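Local coordinates for protein 303aa long hypothetical esterase (Sulfolobus tokodaii, PDB 3AIN) that is a thermostable, dimeric carboxylesterase of the hormone-sensitive lipase-like group, with an alpha/beta-hydrolase fold, that probably hydrolyses carboxylic esters, at residues 51-62 and 107-118. The protein carries 1 engineered substitution. Numbering follows the deposited sequence.
Sequences KQFSSLTPREEV and ESYDPLCRAITN. With PO4 (phosphate ion), chain F.
Pro111 sets CG over one face of the Arg59 guanidinium, 3.7 Å above its plane. Arg59 NE forms a salt bridge to Asp110 OD2 at 3.0 Å, though its hydrogen bond is weak. The same Asp110 OD2 takes a shorter bond of 2.7 Å from Arg114 NE. Arg59, Asp110 and Arg114 thus form a salt-bridge network, in which the carboxylate probably eases the repulsion between the two arginines. Asp110 CG stands anti to the backbone N (chi1 -174°), which brings OD2 between them. Arg59 CB lies over one face of the Arg114 guanidinium. Arg114 NH1 donates to Glu60 O at 2.9 Å, from above the carbonyl plane.

Asn118 ND2 uses both hydrogens. Asn118 ND2 reaches the anti lone pair of Glu60 OE1 at 3.0 Å, nearly straight at 173°, with carboxylate and amide almost coplanar. Asn118 ND2 also donates to Glu61 O at 2.9 Å. Val62 CG1 packs against this amide. A water links Pro58 O and Glu60 N to Pro111 O.

In the second shell, Ser54 fixes the end of Arg59: NH2 donates to Ser54 OG and NH1 to Ser54 O. Arg80 and Tyr82 hold Asp110 OD1, and Arg306 pairs with Glu60 OE2.

The loop after helix 43-54 thus runs along the outer side of helix 110-120. That helix packs its other side on strands 76-83 and 92-96 of the central alpha/beta-hydrolase sheet.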
ATOM      1  N   LYS A  51      -9.273 -11.166 -24.150  1.00 14.39           N
ATOM      2  CA  LYS A  51     -10.210 -12.142 -23.558  1.00 14.82           C
ATOM      3  C   LYS A  51      -9.556 -13.516 -23.449  1.00 15.85           C
ATOM      4  O   LYS A  51      -9.712 -14.228 -22.439  1.00 14.85           O
ATOM      5  CB  LYS A  51     -11.485 -12.246 -24.404  1.00 15.34           C
ATOM      6  CG  LYS A  51     -12.240 -10.916 -24.564  1.00 14.46           C
ATOM      7  CD  LYS A  51     -13.577 -11.111 -25.270  1.00 16.73           C
ATOM      8  CE  LYS A  51     -14.162  -9.733 -25.620  1.00 26.93           C
ATOM      9  NZ  LYS A  51     -15.148  -9.808 -26.742  1.00 27.68           N
ATOM     10  N   GLN A  52      -8.794 -13.887 -24.478  1.00 12.33           N
ATOM     11  CA  GLN A  52      -8.110 -15.177 -24.460  1.00 14.89           C
ATOM     12  C   GLN A  52      -7.104 -15.236 -23.318  1.00 15.87           C
ATOM     13  O   GLN A  52      -6.988 -16.261 -22.640  1.00 14.84           O
ATOM     14  CB  GLN A  52      -7.391 -15.427 -25.789  1.00 12.48           C
ATOM     15  CG  GLN A  52      -8.337 -15.517 -26.971  1.00 13.38           C
ATOM     16  CD  GLN A  52      -7.588 -15.681 -28.271  1.00 18.57           C
ATOM     17  OE1 GLN A  52      -6.603 -16.417 -28.316  1.00 17.93           O
ATOM     18  NE2 GLN A  52      -7.914 -14.848 -29.268  1.00 16.06           N
ATOM     19  N   PHE A  53      -6.292 -14.185 -23.195  1.00 13.93           N
ATOM     20  CA  PHE A  53      -5.281 -14.170 -22.141  1.00 16.69           C
ATOM     21  C   PHE A  53      -5.936 -14.239 -20.765  1.00 18.90           C
ATOM     22  O   PHE A  53      -5.378 -14.844 -19.852  1.00 21.11           O
ATOM     23  CB  PHE A  53      -4.368 -12.951 -22.249  1.00 19.24           C
ATOM     24  CG  PHE A  53      -3.135 -13.191 -23.070  1.00 32.93           C
ATOM     25  CD1 PHE A  53      -2.137 -14.038 -22.610  1.00 47.67           C
ATOM     26  CD2 PHE A  53      -2.913 -12.476 -24.236  1.00 38.36           C
ATOM     27  CE1 PHE A  53      -0.993 -14.271 -23.371  1.00 51.72           C
ATOM     28  CE2 PHE A  53      -1.781 -12.708 -25.011  1.00 46.11           C
ATOM     29  CZ  PHE A  53      -0.820 -13.609 -24.579  1.00 50.11           C
ATOM     30  N   SER A  54      -7.116 -13.647 -20.607  1.00 15.90           N
ATOM     31  CA  SER A  54      -7.855 -13.723 -19.366  1.00 17.77           C
ATOM     32  C   SER A  54      -8.182 -15.118 -18.927  1.00 18.11           C
ATOM     33  O   SER A  54      -8.334 -15.340 -17.805  1.00 20.00           O
ATOM     34  CB  SER A  54      -9.164 -12.921 -19.404  1.00 21.53           C
ATOM     35  OG  SER A  54     -10.245 -13.635 -19.867  1.00 19.99           O
ATOM     36  N   SER A  55      -8.302 -16.051 -19.856  1.00 18.70           N
ATOM     37  CA  SER A  55      -8.730 -17.379 -19.460  1.00 24.66           C
ATOM     38  C   SER A  55      -7.588 -18.201 -18.870  1.00 27.92           C
ATOM     39  O   SER A  55      -7.776 -19.291 -18.424  1.00 30.94           O
ATOM     40  CB  SER A  55      -9.400 -18.098 -20.619  1.00 21.79           C
ATOM     41  OG  SER A  55      -8.439 -18.468 -21.504  1.00 29.36           O
ATOM     42  N   LEU A  56      -6.417 -17.612 -18.857  1.00 28.08           N
ATOM     43  CA  LEU A  56      -5.255 -18.218 -18.264  1.00 35.71           C
ATOM     44  C   LEU A  56      -5.182 -17.832 -16.811  1.00 35.76           C
ATOM     45  O   LEU A  56      -4.452 -18.415 -16.094  1.00 40.13           O
ATOM     46  CB  LEU A  56      -4.005 -17.693 -18.945  1.00 20.00           C
ATOM     47  CG  LEU A  56      -3.841 -18.057 -20.398  1.00 20.00           C
ATOM     48  CD1 LEU A  56      -2.431 -17.865 -20.834  1.00 20.00           C
ATOM     49  CD2 LEU A  56      -4.301 -19.419 -20.655  1.00 20.00           C
ATOM     50  N   THR A  57      -5.923 -16.813 -16.425  1.00 31.73           N
ATOM     51  CA  THR A  57      -5.871 -16.208 -15.106  1.00 31.36           C
ATOM     52  C   THR A  57      -6.997 -16.752 -14.239  1.00 30.91           C
ATOM     53  O   THR A  57      -8.115 -16.703 -14.633  1.00 31.20           O
ATOM     54  CB  THR A  57      -6.075 -14.731 -15.200  1.00 32.48           C
ATOM     55  OG1 THR A  57      -5.055 -14.134 -16.002  1.00 41.33           O
ATOM     56  CG2 THR A  57      -6.066 -14.137 -13.848  1.00 30.58           C
ATOM     57  N   PRO A  58      -6.717 -17.271 -13.051  1.00 29.13           N
ATOM     58  CA  PRO A  58      -7.801 -17.890 -12.275  1.00 27.50           C
ATOM     59  C   PRO A  58      -8.853 -16.912 -11.881  1.00 28.03           C
ATOM     60  O   PRO A  58      -8.540 -15.794 -11.584  1.00 27.35           O
ATOM     61  CB  PRO A  58      -7.098 -18.434 -11.052  1.00 31.39           C
ATOM     62  CG  PRO A  58      -5.722 -18.649 -11.496  1.00 33.32           C
ATOM     63  CD  PRO A  58      -5.412 -17.509 -12.428  1.00 28.33           C
ATOM     64  N   ARG A  59     -10.092 -17.352 -11.945  1.00 25.58           N
ATOM     65  CA  ARG A  59     -11.233 -16.534 -11.531  1.00 22.76           C
ATOM     66  C   ARG A  59     -11.675 -16.976 -10.144  1.00 23.26           C
ATOM     67  O   ARG A  59     -12.143 -18.105  -9.983  1.00 28.05           O
ATOM     68  CB  ARG A  59     -12.395 -16.693 -12.530  1.00 19.79           C
ATOM     69  CG  ARG A  59     -12.161 -15.957 -13.856  1.00 25.70           C
ATOM     70  CD  ARG A  59     -13.127 -16.388 -14.949  1.00 21.30           C
ATOM     71  NE  ARG A  59     -13.178 -15.431 -16.063  1.00 19.64           N
ATOM     72  CZ  ARG A  59     -12.250 -15.331 -17.012  1.00 27.86           C
ATOM     73  NH1 ARG A  59     -11.157 -16.074 -16.948  1.00 28.37           N
ATOM     74  NH2 ARG A  59     -12.328 -14.362 -17.914  1.00 23.67           N
ATOM     75  N   GLU A  60     -11.400 -16.147  -9.135  1.00 18.63           N
ATOM     76  CA  GLU A  60     -11.844 -16.412  -7.760  1.00 17.57           C
ATOM     77  C   GLU A  60     -13.346 -16.579  -7.720  1.00 19.26           C
ATOM     78  O   GLU A  60     -14.087 -15.765  -8.281  1.00 17.86           O
ATOM     79  CB  GLU A  60     -11.413 -15.272  -6.821  1.00 20.13           C
ATOM     80  CG  GLU A  60      -9.909 -15.191  -6.631  1.00 18.97           C
ATOM     81  CD  GLU A  60      -9.471 -14.086  -5.697  1.00 25.82           C
ATOM     82  OE1 GLU A  60     -10.315 -13.506  -4.972  1.00 17.56           O
ATOM     83  OE2 GLU A  60      -8.246 -13.961  -5.513  1.00 29.55           O
ATOM     84  N   GLU A  61     -13.811 -17.534  -6.907  1.00 18.23           N
ATOM     85  CA  GLU A  61     -15.221 -17.625  -6.602  1.00 20.92           C
ATOM     86  C   GLU A  61     -15.670 -16.366  -5.861  1.00 17.21           C
ATOM     87  O   GLU A  61     -15.006 -15.903  -4.937  1.00 19.86           O
ATOM     88  CB  GLU A  61     -15.480 -18.854  -5.708  1.00 23.17           C
ATOM     89  CG  GLU A  61     -16.897 -19.380  -5.771  1.00 39.43           C
ATOM     90  CD  GLU A  61     -17.036 -20.750  -5.121  1.00 57.58           C
ATOM     91  OE1 GLU A  61     -16.256 -21.664  -5.470  1.00 52.81           O
ATOM     92  OE2 GLU A  61     -17.874 -20.887  -4.205  1.00 60.54           O
ATOM     93  N   VAL A  62     -16.850 -15.867  -6.214  1.00 15.90           N
ATOM     94  CA  VAL A  62     -17.463 -14.811  -5.419  1.00 15.60           C
ATOM     95  C   VAL A  62     -18.836 -15.281  -4.939  1.00 20.54           C
ATOM     96  O   VAL A  62     -19.130 -16.481  -4.996  1.00 20.30           O
ATOM     97  CB  VAL A  62     -17.565 -13.470  -6.207  1.00 15.97           C
ATOM     98  CG1 VAL A  62     -16.149 -12.934  -6.522  1.00 17.84           C
ATOM     99  CG2 VAL A  62     -18.364 -13.648  -7.496  1.00 17.57           C
ATOM    100  N   GLU A 107     -15.350  -9.123 -19.913  1.00 16.22           N
ATOM    101  CA  GLU A 107     -14.809 -10.478 -19.838  1.00 17.95           C
ATOM    102  C   GLU A 107     -13.322 -10.514 -19.516  1.00 13.31           C
ATOM    103  O   GLU A 107     -12.903 -11.270 -18.653  1.00 15.38           O
ATOM    104  CB  GLU A 107     -15.110 -11.303 -21.100  1.00 18.51           C
ATOM    105  CG  GLU A 107     -16.553 -11.240 -21.567  1.00 22.24           C
ATOM    106  CD  GLU A 107     -17.507 -12.030 -20.690  1.00 23.16           C
ATOM    107  OE1 GLU A 107     -18.731 -11.819 -20.824  1.00 30.30           O
ATOM    108  OE2 GLU A 107     -17.036 -12.761 -19.791  1.00 21.01           O
ATOM    109  N   SER A 108     -12.524  -9.703 -20.217  1.00 13.64           N
ATOM    110  CA  SER A 108     -11.088  -9.735 -20.004  1.00 13.61           C
ATOM    111  C   SER A 108     -10.740  -9.228 -18.605  1.00 14.96           C
ATOM    112  O   SER A 108      -9.717  -9.608 -18.052  1.00 14.37           O
ATOM    113  CB  SER A 108     -10.314  -8.949 -21.089  1.00 16.48           C
ATOM    114  OG  SER A 108     -10.723  -7.588 -21.154  1.00 17.22           O
ATOM    115  N   TYR A 109     -11.629  -8.409 -18.031  1.00 13.10           N
ATOM    116  CA  TYR A 109     -11.417  -7.843 -16.692  1.00 12.29           C
ATOM    117  C   TYR A 109     -12.139  -8.629 -15.601  1.00 13.38           C
ATOM    118  O   TYR A 109     -12.017  -8.325 -14.400  1.00 12.13           O
ATOM    119  CB  TYR A 109     -11.824  -6.362 -16.676  1.00 10.41           C
ATOM    120  CG  TYR A 109     -10.638  -5.467 -17.000  1.00  9.89           C
ATOM    121  CD1 TYR A 109     -10.000  -4.751 -15.996  1.00 13.36           C
ATOM    122  CD2 TYR A 109     -10.123  -5.412 -18.303  1.00 11.07           C
ATOM    123  CE1 TYR A 109      -8.850  -4.050 -16.256  1.00 11.92           C
ATOM    124  CE2 TYR A 109      -9.017  -4.626 -18.604  1.00 10.44           C
ATOM    125  CZ  TYR A 109      -8.418  -3.903 -17.579  1.00  9.03           C
ATOM    126  OH  TYR A 109      -7.311  -3.113 -17.876  1.00 12.61           O
ATOM    127  N   ASP A 110     -12.732  -9.760 -15.986  1.00 11.95           N
ATOM    128  CA  ASP A 110     -13.498 -10.564 -15.015  1.00 12.95           C
ATOM    129  C   ASP A 110     -12.646 -11.121 -13.846  1.00 13.37           C
ATOM    130  O   ASP A 110     -13.045 -11.034 -12.684  1.00 14.25           O
ATOM    131  CB  ASP A 110     -14.273 -11.670 -15.748  1.00 14.15           C
ATOM    132  CG  ASP A 110     -15.206 -12.443 -14.836  1.00 17.18           C
ATOM    133  OD1 ASP A 110     -16.343 -11.968 -14.595  1.00 17.35           O
ATOM    134  OD2 ASP A 110     -14.827 -13.568 -14.440  1.00 20.22           O
ATOM    135  N   PRO A 111     -11.440 -11.641 -14.130  1.00 12.99           N
ATOM    136  CA  PRO A 111     -10.620 -12.135 -13.013  1.00 13.85           C
ATOM    137  C   PRO A 111     -10.248 -11.031 -12.038  1.00 10.21           C
ATOM    138  O   PRO A 111     -10.300 -11.234 -10.816  1.00 12.19           O
ATOM    139  CB  PRO A 111      -9.367 -12.670 -13.699  1.00 13.79           C
ATOM    140  CG  PRO A 111      -9.838 -13.059 -15.070  1.00 14.84           C
ATOM    141  CD  PRO A 111     -10.873 -12.001 -15.441  1.00 13.50           C
ATOM    142  N   LEU A 112      -9.840  -9.880 -12.566  1.00  9.00           N
ATOM    143  CA  LEU A 112      -9.494  -8.771 -11.677  1.00 11.18           C
ATOM    144  C   LEU A 112     -10.698  -8.291 -10.854  1.00 12.95           C
ATOM    145  O   LEU A 112     -10.573  -8.059  -9.662  1.00 13.28           O
ATOM    146  CB  LEU A 112      -8.880  -7.616 -12.474  1.00 11.72           C
ATOM    147  CG  LEU A 112      -8.614  -6.362 -11.635  1.00 10.13           C
ATOM    148  CD1 LEU A 112      -7.574  -6.672 -10.522  1.00 13.52           C
ATOM    149  CD2 LEU A 112      -8.088  -5.214 -12.531  1.00 13.97           C
ATOM    150  N   CYS A 113     -11.869  -8.150 -11.469  1.00 11.33           N
ATOM    151  CA  CYS A 113     -13.031  -7.694 -10.695  1.00 10.88           C
ATOM    152  C   CYS A 113     -13.463  -8.701  -9.626  1.00 11.01           C
ATOM    153  O   CYS A 113     -13.897  -8.294  -8.565  1.00 15.66           O
ATOM    154  CB  CYS A 113     -14.215  -7.356 -11.608  1.00 10.52           C
ATOM    155  SG  CYS A 113     -13.920  -5.830 -12.575  1.00 15.23           S
ATOM    156  N   ARG A 114     -13.328 -10.002  -9.898  1.00 14.12           N
ATOM    157  CA  ARG A 114     -13.586 -10.996  -8.841  1.00 13.29           C
ATOM    158  C   ARG A 114     -12.612 -10.826  -7.679  1.00 14.43           C
ATOM    159  O   ARG A 114     -13.016 -10.805  -6.510  1.00 13.20           O
ATOM    160  CB  ARG A 114     -13.502 -12.422  -9.393  1.00 11.43           C
ATOM    161  CG  ARG A 114     -14.621 -12.766 -10.378  1.00 14.76           C
ATOM    162  CD  ARG A 114     -14.212 -14.032 -11.150  1.00 12.28           C
ATOM    163  NE  ARG A 114     -15.282 -14.565 -11.985  1.00 14.91           N
ATOM    164  CZ  ARG A 114     -16.151 -15.489 -11.579  1.00 21.91           C
ATOM    165  NH1 ARG A 114     -16.104 -15.946 -10.332  1.00 24.87           N
ATOM    166  NH2 ARG A 114     -17.103 -15.906 -12.396  1.00 21.68           N
ATOM    167  N   ALA A 115     -11.331 -10.647  -7.988  1.00 14.08           N
ATOM    168  CA  ALA A 115     -10.360 -10.463  -6.938  1.00 13.72           C
ATOM    169  C   ALA A 115     -10.605  -9.198  -6.109  1.00 14.44           C
ATOM    170  O   ALA A 115     -10.513  -9.231  -4.888  1.00 14.70           O
ATOM    171  CB  ALA A 115      -8.946 -10.469  -7.499  1.00 11.77           C
ATOM    172  N   ILE A 116     -10.955  -8.095  -6.775  1.00 11.47           N
ATOM    173  CA  ILE A 116     -11.289  -6.860  -6.060  1.00 12.70           C
ATOM    174  C   ILE A 116     -12.523  -7.034  -5.149  1.00 14.08           C
ATOM    175  O   ILE A 116     -12.565  -6.543  -4.009  1.00 15.52           O
ATOM    176  CB  ILE A 116     -11.481  -5.698  -7.068  1.00 11.92           C
ATOM    177  CG1 ILE A 116     -10.120  -5.272  -7.639  1.00 13.70           C
ATOM    178  CG2 ILE A 116     -12.183  -4.521  -6.391  1.00 13.74           C
ATOM    179  CD1 ILE A 116     -10.242  -4.254  -8.790  1.00 14.04           C
ATOM    180  N   THR A 117     -13.537  -7.697  -5.680  1.00 14.45           N
ATOM    181  CA  THR A 117     -14.769  -7.944  -4.943  1.00 12.31           C
ATOM    182  C   THR A 117     -14.462  -8.688  -3.652  1.00 16.25           C
ATOM    183  O   THR A 117     -14.928  -8.309  -2.581  1.00 14.71           O
ATOM    184  CB  THR A 117     -15.718  -8.799  -5.783  1.00 16.83           C
ATOM    185  OG1 THR A 117     -16.122  -8.048  -6.930  1.00 16.64           O
ATOM    186  CG2 THR A 117     -16.943  -9.214  -4.969  1.00 15.49           C
ATOM    187  N   ASN A 118     -13.676  -9.749  -3.754  1.00 16.91           N
ATOM    188  CA  ASN A 118     -13.335 -10.523  -2.547  1.00 16.35           C
ATOM    189  C   ASN A 118     -12.461  -9.739  -1.572  1.00 20.28           C
ATOM    190  O   ASN A 118     -12.577  -9.883  -0.348  1.00 17.50           O
ATOM    191  CB  ASN A 118     -12.698 -11.868  -2.916  1.00 16.23           C
ATOM    192  CG  ASN A 118     -13.698 -12.843  -3.516  1.00 15.40           C
ATOM    193  OD1 ASN A 118     -14.900 -12.771  -3.230  1.00 18.63           O
ATOM    194  ND2 ASN A 118     -13.237 -13.649  -4.462  1.00 17.65           N
TER
HETATM  195  P   PO4 F 305      -4.059  -2.102 -20.010  1.00 69.70           P
HETATM  196  O1  PO4 F 305      -3.770  -1.529 -18.637  1.00 58.07           O
HETATM  197  O2  PO4 F 305      -5.303  -2.984 -20.003  1.00 38.64           O
HETATM  198  O3  PO4 F 305      -2.870  -2.920 -20.456  1.00 60.92           O
HETATM  199  O4  PO4 F 305      -4.285  -0.947 -20.959  1.00 42.73           O
HETATM  200  O   HOH W   1      -9.986 -13.712  -9.768  1.00 18.34           O
HETATM  201  O   HOH W   2     -15.239 -13.853 -18.080  1.00 27.09           O
HETATM  202  O   HOH W   3      -9.070 -11.370  -3.768  1.00 20.17           O
HETATM  203  O   HOH W   4     -18.255 -17.231  -8.375  1.00 24.50           O